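Local coordinates for protein AT-less polyketide synthase (Streptomyces platensis subsp. rosaceus, PDB 4TKT) that probably catalyses decarboxylative carbon-carbon condensation, as a ketosynthase domain of the AT-less polyketide synthase that builds isomigrastatin, at residues A[78-83]-A[605-610]; A[317-322]-A[352-357]; A[461-466]-A[510-515]; A[164-169]-A[177-182]; A[142-147]-A[216-221]. One frame throughout, in Å; residues are numbered along the deposited sequence.

Contact 1: A[78-83]-A[605-610]; sequences PLFFGI and YPFARE
Pro78 meets Glu610 at the start of this contact, with Pro78 CD 3.9 Å from Glu610 OE2. Next to it a water joins the two segments. The water accepts from Leu79 N at 2.9 Å and donates to Glu610 OE2 at 2.7 Å. Phe80 carries the centre of an aromatic cluster. Its CG is trans to the backbone N (chi1 -178°), which sends the ring out between Tyr605 and Phe607. Phe80 CE1 lies over the middle of the Tyr605 ring, while Pro606 CD covers the other face. The two rings are tilted by 40°, with centroids 4.5 Å apart. Tyr605 OH bonds to Phe467 N. The edge of Phe607 points at a face of Phe80, the two ring planes at 90° and Phe607 CE1 3.6 Å from Phe80 CE2. The same Phe607 CE1 also touches Phe81 CZ, at 3.7 Å. These two rings are nearly parallel but slid apart, so they hardly overlap. Replacing Tyr605 by an alanine is likely to leave Phe80 without the ring beneath it and Phe467 N without its hydroxyl partner. The cluster packs a chain segment close to the C terminus onto the ketosynthase part. Tyr605 and Pro606 pack against helix 469-482. Phe81 and Phe607 both rest on Gln100 of helix 93-109, and Phe80 meets His103 of that helix edge-to-face.

Contact 2: A[317-322]-A[352-357]; sequences CIEAHG and IGSAKS
Ile318 pairs with Ile352, and Glu319 with Gly353, as parallel neighbours in the beta-alpha-beta unit made by strand 317-319, helix 328-340 and strand 350-353. Beyond the strands the two segments stay joined through side chains. Lys356 runs from Gly322 back to His321. Its CB lies 3.8 Å from Gly322 O. CG then comes 3.7 Å from His321 O, CD 3.2 Å and CE 3.3 Å from the same oxygen. The last torsion is bent (chi4 65°) and turns NZ onto His321 O, where it donates at 2.7 Å in the carbonyl plane, on a lone pair. Ser354 OG also donates to His321 O, at 3.2 Å, but from 57° above that plane. Two side chains thus grip one backbone oxygen. In ketosynthases a histidine in this loop belongs to the Cys-His-His active site. The position of His321, with its ring against that of His361, is consistent with that role. Glu319, at the end of its strand, reaches the backbone just past strand 350-353. Its OE2 accepts from Ala355 N at 2.7 Å with its syn lone pair, and its OE1 forms a salt bridge with Lys373. Ser354 caps the helix that follows: its OG accepts from Lys356 N. Just past the first strand, Ala320 N donates to Gly353 O at 3.0 Å.

Contact 3: A[461-466]-A[510-515]; sequences VVVLSA and RFAVAV
Strands 461-466 and 510-515 form an antiparallel pair in the three-stranded antiparallel sheet in the region matching the RhiE-like KS-MAT linker family. Strand 460-466 is an outer strand and 509-515 the middle one. Val462 with Val513, and Leu464 with Phe511, are the hydrogen-bonded pairs. Val462 N donates to Val513 O at 2.8 Å, and Val513 N returns a bond to Val462 O at 3.0 Å. The second pair is more bent at hydrogen: Leu464 N to Phe511 O spans 2.8 Å with an angle of 138°, and Phe511 N to Leu464 O spans 2.7 Å. The residues on one face are Val462, Leu464, Phe511 and Val513. Val462 CB touches Val513 CG1 at 4.0 Å. Phe511 has CG trans to its N (chi1 176°), which carries the ring out on this face toward Cys528 of helix 518-530. Leu464 CB meets that ring at its edge. This face packs against helices 469-482 and 518-530. Val461, Val463, Ser465, Arg510, Ala512 and Ala514 lie on the other face, which is partly covered by helix 573-580. There Val463 CG2 sits 3.9 Å from Ala512 CB. The Arg510 chain is extended out to its guanidinium. That group makes a cation-pi contact with Trp579, its NH1 binds Trp579 O and its NE binds Met507 O. The aliphatic part of Arg510 also serves the strand pair: Arg510 CG lies 4.1 Å from Ser465 CB. At the far end Val462 CG2 meets Val515 CG2 at 4.0 Å.

Contact 4: A[164-169]-A[177-182]; sequences SIANRV and GPSVTV
The Asn167 carboxamide is the flat side-chain group of this contact, and Ser179 OG reaches it in its own plane. Ser179 OG donates to Asn167 OD1 at 2.8 Å, on a lone pair in the carbonyl plane, with an angle of 141° at the oxygen. Ser179 turns its hydroxyl trans to the backbone N (chi1 -174°), out to the helix, which also brings OG 3.1 Å from Ala166 O. Ser170 OG bonds to both Ser179 OG and Ala166 O. The preceding residue, Ala166, points its CB at the strand. This CB touches Thr181 OG1 at 3.3 Å and Val180 O at 3.5 Å. Thr181 OG1 takes a weak bond from Ala166 N at 3.5 Å, and its stronger partner is Leu162 O. The small alanine lets helix 164-169 and strand 179-182 run close, with axes 6.5 Å apart and nearly antiparallel at 157°. The strand is the outermost one at its end of the large ketosynthase sheet, beside strand 129-136. Replacing Ser179 by an alanine would probably leave the Asn167 amide without this partner and freer to turn. The contact is largely polar, with the Ala166 methyl packed between hydroxyl and carbonyl oxygens. Ser179 and Thr181 give the edge strand one full hydrogen bond to Asn167 and a weak one from Ala166 N.

Contact 5: A[142-147]-A[216-221]; sequences YQLYGA and SVHPGK
Aromatic packing with a hydrogen bond from Tyr145 joins the first turns of helix 142-151 to the loop that leads into helix 220-227. Tyr145 OH donates to Val217 O at 2.5 Å, in the plane of that carbonyl. His218 fills the space beside it. Its CG is trans to the backbone N (chi1 -165°), which carries the imidazole across to Leu144 and Tyr145. The edge of the ring points at a face of Tyr145, with planes at 61° and His218 CD2 3.5 Å from Tyr145 CE1. Leu144 CD1 lies over one face of the imidazole as a CH-pi contact, 3.9 Å from its centroid. Pro219 CD covers the opposite face. Both ring nitrogens have partners. His218 ND1 accepts from Gly220 N at 3.0 Å and caps the start of the next helix, and His218 NE2 bonds to Glu148 OE2. This pattern is consistent with a proton on NE2. The ring is thus held at both faces and both nitrogens. Val217 CG2 makes an apolar contact with Tyr145 CE2 at 4.4 Å. It also packs in van der Waals contact on Tyr142 N, 3.9 Å from Val217 CG2. The end of the chain folds back onto this place. Tyr614 lies nearly parallel to the Tyr145 ring, and Trp613 meets Tyr142 edge-to-face. Tyr142 also touches helix 93-109 at Pro93 and Arg96.

In the fold
From the N terminus, residues 78-83 open the longest loop, which only 605-610 closes, so contact 1 encloses all the others. Inside it, contact 5 opens at 142-147 and closes at 216-221. Contact 4 is nested in that smaller loop and joins a helix to the end strand of the large sheet. Contact 2 follows later, between adjacent strands of the same sheet, its centre about 28 Å from that of contact 4. Contact 3 comes next and pairs two strands of the separate three-stranded sheet. No loops cross. Contacts 1 and 3 touch where Tyr605 CE2 meets Ala466 CB at 3.6 Å, so the late chain bridges linker and ketosynthase.

Contact 1: A[78-83]-A[605-610]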
# COMPACT_ATOMS: atom_id res chain seq x y z
N PRO A 78 -11.78 5.93 15.31
CA PRO A 78 -13.07 6.32 14.74
C PRO A 78 -13.35 7.83 14.77
O PRO A 78 -13.91 8.36 13.81
CB PRO A 78 -14.08 5.56 15.61
CG PRO A 78 -13.35 5.30 16.89
CD PRO A 78 -11.93 5.07 16.49
N LEU A 79 -12.97 8.50 15.86
CA LEU A 79 -13.21 9.94 15.98
C LEU A 79 -12.49 10.71 14.89
O LEU A 79 -12.98 11.74 14.41
CB LEU A 79 -12.78 10.44 17.36
CG LEU A 79 -13.89 10.62 18.40
CD1 LEU A 79 -14.89 9.49 18.33
CD2 LEU A 79 -13.29 10.71 19.79
N PHE A 80 -11.32 10.22 14.50
CA PHE A 80 -10.55 10.83 13.43
C PHE A 80 -11.35 10.83 12.13
O PHE A 80 -11.28 11.78 11.36
CB PHE A 80 -9.22 10.09 13.25
CG PHE A 80 -8.34 10.68 12.20
CD1 PHE A 80 -7.41 11.66 12.52
CD2 PHE A 80 -8.41 10.25 10.88
CE1 PHE A 80 -6.59 12.20 11.56
CE2 PHE A 80 -7.59 10.79 9.91
CZ PHE A 80 -6.68 11.77 10.25
N PHE A 81 -12.11 9.76 11.90
CA PHE A 81 -12.85 9.60 10.65
C PHE A 81 -14.32 9.97 10.78
O PHE A 81 -15.11 9.71 9.87
CB PHE A 81 -12.73 8.16 10.15
CG PHE A 81 -11.32 7.76 9.81
CD1 PHE A 81 -10.75 8.13 8.61
CD2 PHE A 81 -10.57 7.02 10.70
CE1 PHE A 81 -9.46 7.76 8.29
CE2 PHE A 81 -9.27 6.65 10.40
CZ PHE A 81 -8.72 7.02 9.19
N GLY A 82 -14.69 10.59 11.89
CA GLY A 82 -16.07 11.01 12.11
C GLY A 82 -17.01 9.83 12.21
O GLY A 82 -18.19 9.93 11.86
N ILE A 83 -16.50 8.71 12.69
CA ILE A 83 -17.31 7.51 12.90
C ILE A 83 -17.53 7.31 14.39
O ILE A 83 -16.61 7.43 15.18
CB ILE A 83 -16.64 6.27 12.30
CG1 ILE A 83 -16.52 6.41 10.78
CG2 ILE A 83 -17.41 5.01 12.66
CD1 ILE A 83 -15.70 5.32 10.12
N TYR A 605 0.15 10.28 9.95
CA TYR A 605 -0.55 10.57 11.20
C TYR A 605 -0.52 9.38 12.15
O TYR A 605 -0.73 8.24 11.73
CB TYR A 605 -2.01 10.96 10.91
CG TYR A 605 -2.78 11.38 12.14
CD1 TYR A 605 -3.46 10.45 12.91
CD2 TYR A 605 -2.82 12.72 12.53
CE1 TYR A 605 -4.16 10.84 14.04
CE2 TYR A 605 -3.52 13.11 13.66
CZ TYR A 605 -4.19 12.16 14.41
OH TYR A 605 -4.89 12.54 15.53
N PRO A 606 -0.25 9.64 13.43
CA PRO A 606 -0.21 8.61 14.47
C PRO A 606 -1.61 8.28 15.00
O PRO A 606 -2.03 8.84 16.01
CB PRO A 606 0.65 9.24 15.56
CG PRO A 606 0.36 10.71 15.43
CD PRO A 606 0.10 10.97 13.97
N PHE A 607 -2.31 7.37 14.33
CA PHE A 607 -3.68 7.04 14.70
C PHE A 607 -3.77 6.51 16.12
O PHE A 607 -2.87 5.80 16.59
CB PHE A 607 -4.27 6.01 13.72
CG PHE A 607 -4.40 6.51 12.31
CD1 PHE A 607 -5.32 7.49 12.00
CD2 PHE A 607 -3.60 6.00 11.30
CE1 PHE A 607 -5.44 7.96 10.70
CE2 PHE A 607 -3.71 6.46 10.01
CZ PHE A 607 -4.63 7.44 9.71
N ALA A 608 -4.85 6.87 16.80
CA ALA A 608 -5.16 6.29 18.10
C ALA A 608 -5.36 4.79 17.95
O ALA A 608 -6.00 4.33 17.00
CB ALA A 608 -6.39 6.95 18.70
N ARG A 609 -4.82 4.01 18.89
CA ARG A 609 -4.79 2.56 18.76
C ARG A 609 -5.73 1.87 19.74
O ARG A 609 -5.37 0.85 20.33
CB ARG A 609 -3.36 2.04 18.95
CG ARG A 609 -2.36 2.57 17.93
CD ARG A 609 -0.92 2.32 18.35
NE ARG A 609 -0.62 0.90 18.50
CZ ARG A 609 -0.56 0.26 19.67
NH1 ARG A 609 -0.80 0.91 20.80
NH2 ARG A 609 -0.28 -1.03 19.70
N GLU A 610 -6.93 2.41 19.89
CA GLU A 610 -7.93 1.82 20.76
C GLU A 610 -8.62 0.65 20.06
O GLU A 610 -8.83 0.68 18.85
CB GLU A 610 -8.94 2.87 21.20
CG GLU A 610 -9.30 3.86 20.10
CD GLU A 610 -9.68 5.23 20.64
OE1 GLU A 610 -9.21 5.59 21.74
OE2 GLU A 610 -10.44 5.95 19.95
O HOH W 1 -11.07 7.72 17.96

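Contact 2: A[317-322]-A[352-357]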
# COMPACT_ATOMS: atom_id res chain seq x y z
N CYS A 317 13.11 -7.20 -14.06
CA CYS A 317 12.62 -7.99 -12.94
C CYS A 317 11.14 -8.33 -13.09
O CYS A 317 10.34 -7.50 -13.52
CB CYS A 317 12.84 -7.23 -11.63
SG CYS A 317 12.13 -8.02 -10.16
N ILE A 318 10.79 -9.56 -12.75
CA ILE A 318 9.40 -9.99 -12.71
C ILE A 318 9.02 -10.38 -11.29
O ILE A 318 9.61 -11.30 -10.70
CB ILE A 318 9.14 -11.19 -13.64
CG1 ILE A 318 9.27 -10.78 -15.11
CG2 ILE A 318 7.76 -11.77 -13.38
CD1 ILE A 318 8.14 -9.90 -15.60
N GLU A 319 8.04 -9.69 -10.72
CA GLU A 319 7.47 -10.08 -9.44
C GLU A 319 6.32 -11.05 -9.68
O GLU A 319 5.21 -10.64 -10.03
CB GLU A 319 7.01 -8.85 -8.65
CG GLU A 319 6.26 -9.17 -7.36
CD GLU A 319 7.11 -9.91 -6.34
OE1 GLU A 319 8.35 -9.88 -6.46
OE2 GLU A 319 6.52 -10.52 -5.42
N ALA A 320 6.59 -12.33 -9.51
CA ALA A 320 5.66 -13.39 -9.89
C ALA A 320 4.58 -13.66 -8.85
O ALA A 320 4.68 -13.23 -7.70
CB ALA A 320 6.43 -14.67 -10.19
N HIS A 321 3.54 -14.37 -9.28
CA HIS A 321 2.51 -14.85 -8.38
C HIS A 321 3.15 -15.75 -7.33
O HIS A 321 3.07 -15.46 -6.13
CB HIS A 321 1.44 -15.61 -9.18
CG HIS A 321 0.18 -15.87 -8.41
ND1 HIS A 321 -0.49 -14.88 -7.72
CD2 HIS A 321 -0.54 -17.01 -8.24
CE1 HIS A 321 -1.57 -15.40 -7.15
NE2 HIS A 321 -1.62 -16.69 -7.45
N GLY A 322 3.78 -16.82 -7.79
CA GLY A 322 4.61 -17.69 -6.97
C GLY A 322 4.03 -18.14 -5.65
O GLY A 322 4.59 -17.86 -4.59
N ILE A 352 13.68 -12.89 -11.12
CA ILE A 352 12.34 -13.34 -10.74
C ILE A 352 12.31 -13.78 -9.28
O ILE A 352 13.29 -14.30 -8.74
CB ILE A 352 11.86 -14.49 -11.67
CG1 ILE A 352 10.35 -14.72 -11.51
CG2 ILE A 352 12.65 -15.77 -11.44
CD1 ILE A 352 9.77 -15.69 -12.51
N GLY A 353 11.17 -13.55 -8.63
CA GLY A 353 10.98 -13.90 -7.24
C GLY A 353 9.59 -13.52 -6.79
O GLY A 353 8.83 -12.93 -7.56
N SER A 354 9.24 -13.86 -5.55
CA SER A 354 7.92 -13.53 -5.02
C SER A 354 7.96 -13.09 -3.57
O SER A 354 8.64 -13.70 -2.74
CB SER A 354 6.97 -14.73 -5.16
OG SER A 354 5.68 -14.41 -4.66
N ALA A 355 7.23 -12.03 -3.26
CA ALA A 355 7.13 -11.53 -1.89
C ALA A 355 6.38 -12.53 -1.01
O ALA A 355 6.50 -12.49 0.22
CB ALA A 355 6.44 -10.18 -1.86
N LYS A 356 5.61 -13.42 -1.64
CA LYS A 356 4.85 -14.42 -0.90
C LYS A 356 5.77 -15.35 -0.11
O LYS A 356 5.36 -15.94 0.89
CB LYS A 356 3.98 -15.24 -1.86
CG LYS A 356 2.91 -14.42 -2.55
CD LYS A 356 1.86 -15.31 -3.20
CE LYS A 356 0.79 -14.49 -3.90
NZ LYS A 356 1.34 -13.71 -5.04
N SER A 357 7.02 -15.47 -0.55
CA SER A 357 8.00 -16.25 0.18
C SER A 357 8.40 -15.54 1.47
O SER A 357 8.97 -16.14 2.38
CB SER A 357 9.24 -16.52 -0.69
OG SER A 357 9.87 -15.31 -1.06

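Contact 3: A[461-466]-A[510-515]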
# COMPACT_ATOMS: atom_id res chain seq x y z
N VAL A 461 9.24 27.73 7.95
CA VAL A 461 8.30 27.51 9.04
C VAL A 461 7.72 26.10 8.98
O VAL A 461 6.99 25.74 8.06
CB VAL A 461 7.17 28.57 9.03
CG1 VAL A 461 6.70 28.84 7.60
CG2 VAL A 461 6.01 28.15 9.92
N VAL A 462 8.09 25.28 9.97
CA VAL A 462 7.65 23.90 10.05
C VAL A 462 6.35 23.81 10.84
O VAL A 462 6.26 24.31 11.96
CB VAL A 462 8.72 22.99 10.70
CG1 VAL A 462 8.18 21.59 10.91
CG2 VAL A 462 9.98 22.96 9.84
N VAL A 463 5.35 23.17 10.25
CA VAL A 463 4.01 23.15 10.83
C VAL A 463 3.54 21.71 11.11
O VAL A 463 3.88 20.79 10.37
CB VAL A 463 3.02 23.88 9.89
CG1 VAL A 463 1.75 23.07 9.65
CG2 VAL A 463 2.69 25.26 10.44
N LEU A 464 2.78 21.54 12.18
CA LEU A 464 2.34 20.22 12.61
C LEU A 464 1.00 20.30 13.33
O LEU A 464 0.81 21.15 14.20
CB LEU A 464 3.39 19.59 13.53
CG LEU A 464 3.72 18.11 13.37
CD1 LEU A 464 4.15 17.81 11.95
CD2 LEU A 464 4.82 17.72 14.35
N SER A 465 0.06 19.42 12.97
CA SER A 465 -1.24 19.41 13.64
C SER A 465 -1.81 18.00 13.80
O SER A 465 -1.47 17.09 13.05
CB SER A 465 -2.24 20.29 12.88
OG SER A 465 -2.34 19.89 11.52
N ALA A 466 -2.68 17.83 14.80
CA ALA A 466 -3.32 16.55 15.06
C ALA A 466 -4.65 16.74 15.78
O ALA A 466 -5.06 17.87 16.04
CB ALA A 466 -2.40 15.65 15.87
N ARG A 510 -2.24 22.38 17.31
CA ARG A 510 -1.28 22.84 16.32
C ARG A 510 0.09 23.17 16.90
O ARG A 510 0.23 23.49 18.07
CB ARG A 510 -1.84 24.06 15.58
CG ARG A 510 -3.15 23.78 14.89
CD ARG A 510 -3.64 24.98 14.08
NE ARG A 510 -4.83 24.64 13.31
CZ ARG A 510 -5.42 25.46 12.45
NH1 ARG A 510 -4.94 26.67 12.24
NH2 ARG A 510 -6.50 25.05 11.79
N PHE A 511 1.11 23.08 16.04
CA PHE A 511 2.48 23.40 16.41
C PHE A 511 3.22 24.00 15.23
O PHE A 511 3.23 23.43 14.14
CB PHE A 511 3.20 22.15 16.92
CG PHE A 511 4.65 22.38 17.24
CD1 PHE A 511 5.02 22.99 18.42
CD2 PHE A 511 5.64 21.97 16.36
CE1 PHE A 511 6.35 23.20 18.73
CE2 PHE A 511 6.98 22.18 16.66
CZ PHE A 511 7.33 22.79 17.84
N ALA A 512 3.84 25.15 15.44
CA ALA A 512 4.61 25.81 14.39
C ALA A 512 5.94 26.32 14.93
O ALA A 512 6.00 26.83 16.05
CB ALA A 512 3.81 26.94 13.77
N VAL A 513 6.99 26.19 14.13
CA VAL A 513 8.31 26.66 14.54
C VAL A 513 9.12 27.16 13.35
O VAL A 513 9.17 26.51 12.30
CB VAL A 513 9.10 25.55 15.28
CG1 VAL A 513 9.15 24.27 14.44
CG2 VAL A 513 10.50 26.02 15.64
N ALA A 514 9.73 28.33 13.51
CA ALA A 514 10.59 28.90 12.48
C ALA A 514 12.04 28.50 12.71
O ALA A 514 12.64 28.86 13.71
CB ALA A 514 10.45 30.41 12.46
N VAL A 515 12.60 27.73 11.77
CA VAL A 515 13.97 27.26 11.89
C VAL A 515 14.75 27.45 10.59
O VAL A 515 14.16 27.63 9.53
CB VAL A 515 14.03 25.76 12.29
CG1 VAL A 515 13.58 25.57 13.73
CG2 VAL A 515 13.18 24.93 11.35

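Contact 4: A[164-169]-A[177-182]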
# COMPACT_ATOMS: atom_id res chain seq x y z
N SER A 164 -18.44 -1.21 0.95
CA SER A 164 -18.18 -0.22 1.99
C SER A 164 -16.71 0.13 2.09
O SER A 164 -16.36 1.25 2.46
CB SER A 164 -18.68 -0.73 3.35
OG SER A 164 -20.10 -0.77 3.37
N ILE A 165 -15.85 -0.83 1.74
CA ILE A 165 -14.41 -0.60 1.76
C ILE A 165 -14.04 0.59 0.89
O ILE A 165 -13.27 1.46 1.30
CB ILE A 165 -13.64 -1.85 1.29
CG1 ILE A 165 -13.88 -3.01 2.26
CG2 ILE A 165 -12.16 -1.56 1.18
CD1 ILE A 165 -13.20 -4.29 1.85
N ALA A 166 -14.60 0.65 -0.31
CA ALA A 166 -14.34 1.76 -1.22
C ALA A 166 -15.23 2.96 -0.90
O ALA A 166 -14.80 4.11 -0.99
CB ALA A 166 -14.53 1.33 -2.66
N ASN A 167 -16.48 2.69 -0.54
CA ASN A 167 -17.46 3.74 -0.32
C ASN A 167 -17.16 4.62 0.89
O ASN A 167 -17.41 5.82 0.86
CB ASN A 167 -18.86 3.14 -0.19
CG ASN A 167 -19.47 2.80 -1.54
OD1 ASN A 167 -18.86 3.03 -2.58
ND2 ASN A 167 -20.69 2.26 -1.52
N ARG A 168 -16.64 4.02 1.96
CA ARG A 168 -16.33 4.79 3.16
C ARG A 168 -15.14 5.71 2.94
O ARG A 168 -15.08 6.80 3.51
CB ARG A 168 -16.06 3.87 4.35
CG ARG A 168 -17.31 3.17 4.84
CD ARG A 168 -17.16 2.67 6.25
NE ARG A 168 -18.33 1.90 6.66
CZ ARG A 168 -19.49 2.45 7.03
NH1 ARG A 168 -19.63 3.77 7.05
NH2 ARG A 168 -20.51 1.67 7.38
N VAL A 169 -14.19 5.27 2.13
CA VAL A 169 -13.05 6.12 1.78
C VAL A 169 -13.53 7.30 0.96
O VAL A 169 -13.19 8.45 1.25
CB VAL A 169 -11.97 5.34 1.00
CG1 VAL A 169 -10.92 6.28 0.46
CG2 VAL A 169 -11.32 4.30 1.90
N GLY A 177 -15.39 10.84 -7.61
CA GLY A 177 -15.10 9.93 -8.71
C GLY A 177 -15.77 8.58 -8.50
O GLY A 177 -16.54 8.41 -7.56
N PRO A 178 -15.49 7.62 -9.39
CA PRO A 178 -16.01 6.26 -9.22
C PRO A 178 -15.57 5.64 -7.89
O PRO A 178 -14.41 5.76 -7.51
CB PRO A 178 -15.41 5.50 -10.41
CG PRO A 178 -15.16 6.56 -11.43
CD PRO A 178 -14.76 7.78 -10.66
N SER A 179 -16.51 5.01 -7.20
CA SER A 179 -16.21 4.33 -5.94
C SER A 179 -16.59 2.86 -6.08
O SER A 179 -17.77 2.52 -6.05
CB SER A 179 -16.96 4.98 -4.78
OG SER A 179 -16.57 4.41 -3.54
N VAL A 180 -15.59 2.01 -6.25
CA VAL A 180 -15.82 0.62 -6.63
C VAL A 180 -14.97 -0.37 -5.84
O VAL A 180 -13.76 -0.19 -5.70
CB VAL A 180 -15.54 0.41 -8.14
CG1 VAL A 180 -15.67 -1.05 -8.51
CG2 VAL A 180 -16.49 1.25 -8.99
N THR A 181 -15.60 -1.42 -5.34
CA THR A 181 -14.86 -2.56 -4.82
C THR A 181 -15.00 -3.71 -5.80
O THR A 181 -16.11 -4.06 -6.19
CB THR A 181 -15.35 -3.00 -3.44
OG1 THR A 181 -15.30 -1.89 -2.54
CG2 THR A 181 -14.46 -4.12 -2.90
N VAL A 182 -13.88 -4.29 -6.20
CA VAL A 182 -13.90 -5.41 -7.14
C VAL A 182 -13.39 -6.69 -6.49
O VAL A 182 -12.47 -6.67 -5.68
CB VAL A 182 -13.06 -5.12 -8.39
CG1 VAL A 182 -13.70 -4.01 -9.20
CG2 VAL A 182 -11.64 -4.75 -8.01

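Contact 5: A[142-147]-A[216-221]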
# COMPACT_ATOMS: atom_id res chain seq x y z
N TYR A 142 -16.00 -11.12 8.91
CA TYR A 142 -16.43 -10.49 10.16
C TYR A 142 -17.91 -10.76 10.40
O TYR A 142 -18.33 -11.09 11.51
CB TYR A 142 -16.14 -8.99 10.12
CG TYR A 142 -16.01 -8.33 11.47
CD1 TYR A 142 -15.11 -8.80 12.41
CD2 TYR A 142 -16.76 -7.21 11.79
CE1 TYR A 142 -14.98 -8.19 13.65
CE2 TYR A 142 -16.64 -6.59 13.02
CZ TYR A 142 -15.74 -7.08 13.94
OH TYR A 142 -15.62 -6.46 15.17
N GLN A 143 -18.67 -10.63 9.33
CA GLN A 143 -20.08 -11.00 9.25
C GLN A 143 -20.45 -12.30 9.98
O GLN A 143 -21.49 -12.40 10.62
CB GLN A 143 -20.46 -11.11 7.78
CG GLN A 143 -21.92 -11.01 7.46
CD GLN A 143 -22.17 -11.09 5.97
OE1 GLN A 143 -21.25 -11.40 5.20
NE2 GLN A 143 -23.39 -10.81 5.55
N LEU A 144 -19.58 -13.31 9.86
CA LEU A 144 -19.86 -14.63 10.41
C LEU A 144 -19.96 -14.63 11.93
O LEU A 144 -20.70 -15.42 12.51
CB LEU A 144 -18.77 -15.62 9.96
CG LEU A 144 -18.64 -15.80 8.45
CD1 LEU A 144 -17.38 -16.54 8.11
CD2 LEU A 144 -19.86 -16.53 7.91
N TYR A 145 -19.20 -13.75 12.57
CA TYR A 145 -19.21 -13.66 14.03
C TYR A 145 -20.60 -13.27 14.53
O TYR A 145 -21.09 -13.83 15.51
CB TYR A 145 -18.16 -12.67 14.51
CG TYR A 145 -16.76 -13.25 14.55
CD1 TYR A 145 -16.51 -14.46 15.18
CD2 TYR A 145 -15.70 -12.60 13.93
CE1 TYR A 145 -15.24 -15.00 15.22
CE2 TYR A 145 -14.43 -13.13 13.96
CZ TYR A 145 -14.21 -14.33 14.60
OH TYR A 145 -12.94 -14.87 14.63
N GLY A 146 -21.22 -12.31 13.85
CA GLY A 146 -22.54 -11.85 14.22
C GLY A 146 -23.59 -12.94 14.14
O GLY A 146 -24.50 -13.01 14.97
N ALA A 147 -23.45 -13.81 13.14
CA ALA A 147 -24.38 -14.92 12.96
C ALA A 147 -24.16 -15.99 14.03
O ALA A 147 -25.12 -16.57 14.54
CB ALA A 147 -24.22 -15.52 11.57
N SER A 216 -7.37 -12.04 7.96
CA SER A 216 -7.77 -13.37 8.40
C SER A 216 -8.37 -13.29 9.80
O SER A 216 -7.70 -13.57 10.79
CB SER A 216 -6.57 -14.33 8.39
OG SER A 216 -6.03 -14.46 7.09
N VAL A 217 -9.64 -12.92 9.87
CA VAL A 217 -10.28 -12.63 11.14
C VAL A 217 -11.10 -13.80 11.70
O VAL A 217 -11.58 -13.75 12.83
CB VAL A 217 -11.20 -11.40 11.03
CG1 VAL A 217 -10.47 -10.26 10.32
CG2 VAL A 217 -12.45 -11.76 10.27
N HIS A 218 -11.24 -14.85 10.90
CA HIS A 218 -12.12 -15.96 11.25
C HIS A 218 -11.46 -17.30 10.90
O HIS A 218 -10.76 -17.41 9.90
CB HIS A 218 -13.46 -15.80 10.52
CG HIS A 218 -14.55 -16.66 11.06
ND1 HIS A 218 -14.82 -17.92 10.56
CD2 HIS A 218 -15.46 -16.44 12.04
CE1 HIS A 218 -15.85 -18.44 11.22
NE2 HIS A 218 -16.25 -17.56 12.12
N PRO A 219 -11.69 -18.33 11.74
CA PRO A 219 -11.07 -19.64 11.49
C PRO A 219 -11.61 -20.35 10.25
O PRO A 219 -10.96 -21.28 9.75
CB PRO A 219 -11.41 -20.43 12.76
CG PRO A 219 -12.61 -19.75 13.32
CD PRO A 219 -12.43 -18.30 13.01
N GLY A 220 -12.76 -19.92 9.76
CA GLY A 220 -13.40 -20.55 8.61
C GLY A 220 -12.50 -20.70 7.40
O GLY A 220 -12.50 -21.75 6.75
N LYS A 221 -11.72 -19.67 7.11
CA LYS A 221 -10.81 -19.69 5.97
C LYS A 221 -9.82 -20.85 6.07
O LYS A 221 -9.46 -21.45 5.07
CB LYS A 221 -10.04 -18.37 5.88
CG LYS A 221 -9.05 -18.30 4.73
CD LYS A 221 -8.10 -17.13 4.87
CE LYS A 221 -8.83 -15.80 4.84
NZ LYS A 221 -7.89 -14.64 4.92